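ABC-type amino acid transport system, permease component (Caldanaerobacter subterraneus subsp. tengcongensis MB4, PDB 4YMU) probably serves as the membrane-spanning permease subunit of an ABC importer for amino acids and holds bound arginine in a pocket. Local coordinates at residues Met1-Phe15 / Ile178-Ile192. Numbering follows the deposited sequence.
Sequences MTVDFLSMVKYTPLF and IQSVTYRYFEPYIII
Thr2 O lies at the edge of the Arg184 guanidinium, near its plane, and takes weak, bent bonds from both NH1 and NH2, the shorter 2.6 Å from NH2. Asp4 N gives Glu187 OE2 a straighter bond of 2.7 Å, while Asp4 CB rests over one guanidinium face; CG anti to the backbone N (chi1 -176°) carries OD1 to Ser7 N as a capping bond. A weak salt bridge, Arg184 NH1 to Glu187 OE1 at 3.4 Å, ties the two grips together, and Gln80 of the second subunit packs on Arg184. Phe5 lays one ring face on Glu187 CB, with Ile191 CG1 at its edge. Met8, bent at chi2 and chi3, is a knob among Ile178, Glu187, Pro188 and Ile191. The N-terminal arm thus packs against the bend at 183-185 and the two helices it joins, 174-182 and 186-214, before entering helix 12-44, of which residues 14-41 are predicted to span the membrane. Tyr11 takes Ile178 CG2 over one ring face, and its OH approaches Thr182 CG2. With an alanine here, Ile178 CG2 is likely to lose its aromatic cover and a gap to open beside Thr182. Phe15 is clasped between Ile191 CG2 and, over the opposite face, Ile178 CD1.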
# COMPACT_ATOMS: atom_id res chain seq x y z
N MET C 1 -42.73 -29.17 10.12
CA MET C 1 -43.61 -29.06 11.28
C MET C 1 -43.30 -27.78 12.05
O MET C 1 -43.64 -26.68 11.61
CB MET C 1 -43.46 -30.28 12.19
CG MET C 1 -44.65 -30.51 13.14
SD MET C 1 -44.24 -31.64 14.49
CE MET C 1 -43.35 -32.93 13.63
N THR C 2 -42.66 -27.95 13.21
CA THR C 2 -42.03 -26.86 13.95
C THR C 2 -40.61 -27.30 14.28
O THR C 2 -40.32 -28.49 14.26
CB THR C 2 -42.76 -26.61 15.26
OG1 THR C 2 -43.19 -27.86 15.81
CG2 THR C 2 -43.98 -25.73 15.03
N VAL C 3 -39.74 -26.35 14.62
CA VAL C 3 -38.31 -26.65 14.76
C VAL C 3 -38.01 -27.57 15.96
O VAL C 3 -38.60 -27.43 17.02
CB VAL C 3 -37.41 -25.35 14.76
CG1 VAL C 3 -38.27 -24.10 14.70
CG2 VAL C 3 -36.46 -25.32 15.95
N ASP C 4 -37.10 -28.52 15.76
CA ASP C 4 -36.75 -29.48 16.80
C ASP C 4 -35.26 -29.78 16.69
O ASP C 4 -34.86 -30.68 15.94
CB ASP C 4 -37.57 -30.77 16.63
CG ASP C 4 -37.32 -31.80 17.75
OD1 ASP C 4 -36.17 -31.96 18.22
OD2 ASP C 4 -38.30 -32.47 18.15
N PHE C 5 -34.44 -29.05 17.43
CA PHE C 5 -33.00 -29.28 17.35
C PHE C 5 -32.56 -30.49 18.18
O PHE C 5 -31.52 -31.09 17.92
CB PHE C 5 -32.22 -28.01 17.72
CG PHE C 5 -32.09 -27.02 16.59
CD1 PHE C 5 -31.13 -27.20 15.60
CD2 PHE C 5 -32.94 -25.93 16.49
CE1 PHE C 5 -31.02 -26.30 14.55
CE2 PHE C 5 -32.83 -25.03 15.44
CZ PHE C 5 -31.88 -25.21 14.47
N LEU C 6 -33.38 -30.88 19.15
CA LEU C 6 -33.02 -32.00 20.00
C LEU C 6 -33.02 -33.29 19.19
O LEU C 6 -32.17 -34.17 19.39
CB LEU C 6 -33.97 -32.12 21.19
CG LEU C 6 -34.03 -30.95 22.18
CD1 LEU C 6 -34.91 -29.80 21.66
CD2 LEU C 6 -34.48 -31.44 23.54
N SER C 7 -33.97 -33.40 18.27
CA SER C 7 -34.08 -34.56 17.39
C SER C 7 -32.81 -34.73 16.58
O SER C 7 -32.48 -35.83 16.13
CB SER C 7 -35.27 -34.38 16.45
OG SER C 7 -35.22 -33.11 15.82
N MET C 8 -32.11 -33.62 16.40
CA MET C 8 -30.89 -33.54 15.62
C MET C 8 -29.69 -34.11 16.38
O MET C 8 -28.73 -34.58 15.77
CB MET C 8 -30.63 -32.09 15.24
CG MET C 8 -30.16 -31.85 13.83
SD MET C 8 -31.03 -32.77 12.57
CE MET C 8 -32.72 -32.28 12.91
N VAL C 9 -29.77 -34.07 17.71
CA VAL C 9 -28.66 -34.51 18.58
C VAL C 9 -28.12 -35.89 18.21
O VAL C 9 -26.91 -36.07 18.07
CB VAL C 9 -29.05 -34.50 20.08
CG1 VAL C 9 -27.90 -35.06 20.93
CG2 VAL C 9 -29.42 -33.09 20.54
N LYS C 10 -29.03 -36.84 18.02
CA LYS C 10 -28.68 -38.23 17.73
C LYS C 10 -27.91 -38.39 16.43
O LYS C 10 -27.32 -39.44 16.18
CB LYS C 10 -29.95 -39.09 17.71
CG LYS C 10 -30.80 -38.92 16.45
CD LYS C 10 -32.03 -39.83 16.47
CE LYS C 10 -33.08 -39.31 17.43
NZ LYS C 10 -33.77 -38.10 16.91
N TYR C 11 -27.92 -37.35 15.60
CA TYR C 11 -27.23 -37.39 14.32
C TYR C 11 -25.81 -36.82 14.39
O TYR C 11 -25.10 -36.76 13.38
CB TYR C 11 -28.06 -36.68 13.25
CG TYR C 11 -29.37 -37.38 13.02
CD1 TYR C 11 -29.43 -38.60 12.37
CD2 TYR C 11 -30.56 -36.82 13.47
CE1 TYR C 11 -30.62 -39.25 12.17
CE2 TYR C 11 -31.76 -37.45 13.27
CZ TYR C 11 -31.78 -38.67 12.62
OH TYR C 11 -32.98 -39.31 12.42
N THR C 12 -25.41 -36.43 15.59
CA THR C 12 -24.05 -35.94 15.84
C THR C 12 -22.95 -36.75 15.13
O THR C 12 -22.07 -36.15 14.52
CB THR C 12 -23.76 -35.81 17.35
OG1 THR C 12 -24.53 -34.72 17.88
CG2 THR C 12 -22.27 -35.59 17.61
N PRO C 13 -23.00 -38.10 15.19
CA PRO C 13 -21.95 -38.85 14.48
C PRO C 13 -21.91 -38.56 12.99
O PRO C 13 -20.85 -38.70 12.37
CB PRO C 13 -22.33 -40.31 14.72
CG PRO C 13 -23.08 -40.29 15.98
CD PRO C 13 -23.86 -39.01 15.97
N LEU C 14 -23.05 -38.20 12.41
CA LEU C 14 -23.09 -37.87 10.99
C LEU C 14 -22.45 -36.50 10.74
O LEU C 14 -21.66 -36.34 9.82
CB LEU C 14 -24.52 -37.92 10.44
CG LEU C 14 -25.06 -39.33 10.17
CD1 LEU C 14 -26.45 -39.26 9.56
CD2 LEU C 14 -24.11 -40.11 9.26
N PHE C 15 -22.79 -35.53 11.59
CA PHE C 15 -22.20 -34.20 11.50
C PHE C 15 -20.68 -34.24 11.65
O PHE C 15 -19.96 -33.71 10.82
CB PHE C 15 -22.80 -33.30 12.57
CG PHE C 15 -24.19 -32.87 12.28
CD1 PHE C 15 -24.46 -32.01 11.21
CD2 PHE C 15 -25.24 -33.27 13.08
CE1 PHE C 15 -25.75 -31.58 10.94
CE2 PHE C 15 -26.53 -32.83 12.83
CZ PHE C 15 -26.78 -31.99 11.75
N ILE C 178 -29.71 -36.91 6.77
CA ILE C 178 -30.56 -36.68 7.93
C ILE C 178 -32.02 -36.44 7.56
O ILE C 178 -32.92 -37.02 8.18
CB ILE C 178 -30.03 -35.50 8.78
CG1 ILE C 178 -28.67 -35.87 9.38
CG2 ILE C 178 -31.00 -35.14 9.88
CD1 ILE C 178 -27.85 -34.68 9.79
N GLN C 179 -32.27 -35.62 6.54
CA GLN C 179 -33.66 -35.28 6.23
C GLN C 179 -34.38 -36.52 5.73
O GLN C 179 -35.59 -36.71 5.96
CB GLN C 179 -33.78 -34.13 5.22
CG GLN C 179 -33.91 -34.57 3.77
CD GLN C 179 -35.36 -34.79 3.30
OE1 GLN C 179 -36.32 -34.27 3.87
NE2 GLN C 179 -35.51 -35.55 2.23
N SER C 180 -33.62 -37.42 5.10
CA SER C 180 -34.24 -38.60 4.54
C SER C 180 -34.92 -39.40 5.65
O SER C 180 -35.88 -40.13 5.40
CB SER C 180 -33.21 -39.46 3.81
OG SER C 180 -32.36 -40.11 4.72
N VAL C 181 -34.49 -39.19 6.89
CA VAL C 181 -34.99 -39.96 8.02
C VAL C 181 -35.80 -39.08 8.96
O VAL C 181 -36.48 -39.59 9.86
CB VAL C 181 -33.80 -40.60 8.78
CG1 VAL C 181 -34.28 -41.52 9.88
CG2 VAL C 181 -32.92 -41.35 7.81
N THR C 182 -35.79 -37.78 8.72
CA THR C 182 -36.48 -36.87 9.65
C THR C 182 -37.46 -35.97 8.92
O THR C 182 -38.37 -35.39 9.53
CB THR C 182 -35.48 -35.98 10.46
OG1 THR C 182 -34.74 -35.12 9.57
CG2 THR C 182 -34.51 -36.84 11.25
N TYR C 183 -37.26 -35.86 7.60
CA TYR C 183 -38.01 -34.93 6.75
C TYR C 183 -37.68 -33.47 7.11
O TYR C 183 -38.34 -32.54 6.64
CB TYR C 183 -39.52 -35.22 6.79
CG TYR C 183 -39.86 -36.67 6.49
CD1 TYR C 183 -40.05 -37.11 5.19
CD2 TYR C 183 -39.94 -37.60 7.52
CE1 TYR C 183 -40.34 -38.44 4.93
CE2 TYR C 183 -40.22 -38.93 7.27
CZ TYR C 183 -40.43 -39.35 5.97
OH TYR C 183 -40.72 -40.68 5.73
N ARG C 184 -36.61 -33.28 7.88
CA ARG C 184 -36.19 -31.95 8.32
C ARG C 184 -34.90 -31.52 7.61
O ARG C 184 -33.87 -32.19 7.70
CB ARG C 184 -35.97 -31.92 9.83
CG ARG C 184 -37.24 -32.11 10.65
CD ARG C 184 -36.98 -32.01 12.14
NE ARG C 184 -38.23 -32.01 12.90
CZ ARG C 184 -39.06 -30.98 12.98
NH1 ARG C 184 -38.79 -29.85 12.34
NH2 ARG C 184 -40.18 -31.07 13.69
N TYR C 185 -34.99 -30.40 6.90
CA TYR C 185 -33.84 -29.81 6.21
C TYR C 185 -33.26 -28.65 7.01
O TYR C 185 -32.06 -28.56 7.18
CB TYR C 185 -34.25 -29.30 4.83
CG TYR C 185 -34.03 -30.28 3.70
CD1 TYR C 185 -32.78 -30.81 3.47
CD2 TYR C 185 -35.08 -30.66 2.86
CE1 TYR C 185 -32.57 -31.70 2.42
CE2 TYR C 185 -34.88 -31.54 1.82
CZ TYR C 185 -33.62 -32.06 1.60
OH TYR C 185 -33.39 -32.95 0.57
N PHE C 186 -34.15 -27.77 7.48
CA PHE C 186 -33.81 -26.57 8.22
C PHE C 186 -32.76 -26.77 9.31
O PHE C 186 -31.64 -26.27 9.20
CB PHE C 186 -35.07 -25.98 8.86
CG PHE C 186 -34.84 -24.71 9.60
CD1 PHE C 186 -34.95 -23.48 8.96
CD2 PHE C 186 -34.51 -24.72 10.95
CE1 PHE C 186 -34.75 -22.29 9.64
CE2 PHE C 186 -34.30 -23.53 11.65
CZ PHE C 186 -34.42 -22.31 10.99
N GLU C 187 -33.13 -27.50 10.35
CA GLU C 187 -32.26 -27.66 11.51
C GLU C 187 -30.85 -28.23 11.20
O GLU C 187 -29.85 -27.68 11.66
CB GLU C 187 -32.98 -28.42 12.65
CG GLU C 187 -34.17 -29.27 12.22
CD GLU C 187 -35.50 -28.51 12.19
OE1 GLU C 187 -36.06 -28.32 11.09
OE2 GLU C 187 -36.01 -28.14 13.27
N PRO C 188 -30.76 -29.30 10.38
CA PRO C 188 -29.39 -29.75 10.07
C PRO C 188 -28.58 -28.75 9.22
O PRO C 188 -27.35 -28.74 9.29
CB PRO C 188 -29.63 -31.06 9.29
CG PRO C 188 -31.00 -30.94 8.77
CD PRO C 188 -31.78 -30.18 9.79
N TYR C 189 -29.25 -27.93 8.42
CA TYR C 189 -28.56 -26.92 7.64
C TYR C 189 -28.04 -25.83 8.56
O TYR C 189 -26.89 -25.44 8.44
CB TYR C 189 -29.47 -26.33 6.55
CG TYR C 189 -29.40 -27.13 5.27
CD1 TYR C 189 -28.18 -27.52 4.74
CD2 TYR C 189 -30.57 -27.54 4.62
CE1 TYR C 189 -28.12 -28.26 3.56
CE2 TYR C 189 -30.52 -28.29 3.45
CZ TYR C 189 -29.30 -28.65 2.93
OH TYR C 189 -29.24 -29.41 1.77
N ILE C 190 -28.88 -25.34 9.48
CA ILE C 190 -28.43 -24.41 10.49
C ILE C 190 -27.21 -24.96 11.22
O ILE C 190 -26.18 -24.29 11.34
CB ILE C 190 -29.51 -24.10 11.51
CG1 ILE C 190 -30.63 -23.28 10.86
CG2 ILE C 190 -28.92 -23.39 12.69
CD1 ILE C 190 -30.23 -21.89 10.45
N ILE C 191 -27.31 -26.21 11.68
CA ILE C 191 -26.21 -26.84 12.40
C ILE C 191 -24.93 -26.91 11.57
O ILE C 191 -23.83 -26.67 12.06
CB ILE C 191 -26.60 -28.25 12.89
CG1 ILE C 191 -27.65 -28.14 13.99
CG2 ILE C 191 -25.39 -29.04 13.37
CD1 ILE C 191 -27.91 -29.44 14.69
N ILE C 192 -25.09 -27.25 10.30
CA ILE C 192 -23.95 -27.37 9.40
C ILE C 192 -23.31 -26.00 9.14
O ILE C 192 -22.09 -25.86 9.19
CB ILE C 192 -24.35 -28.04 8.07
CG1 ILE C 192 -24.63 -29.53 8.29
CG2 ILE C 192 -23.27 -27.86 7.02
CD1 ILE C 192 -25.43 -30.16 7.17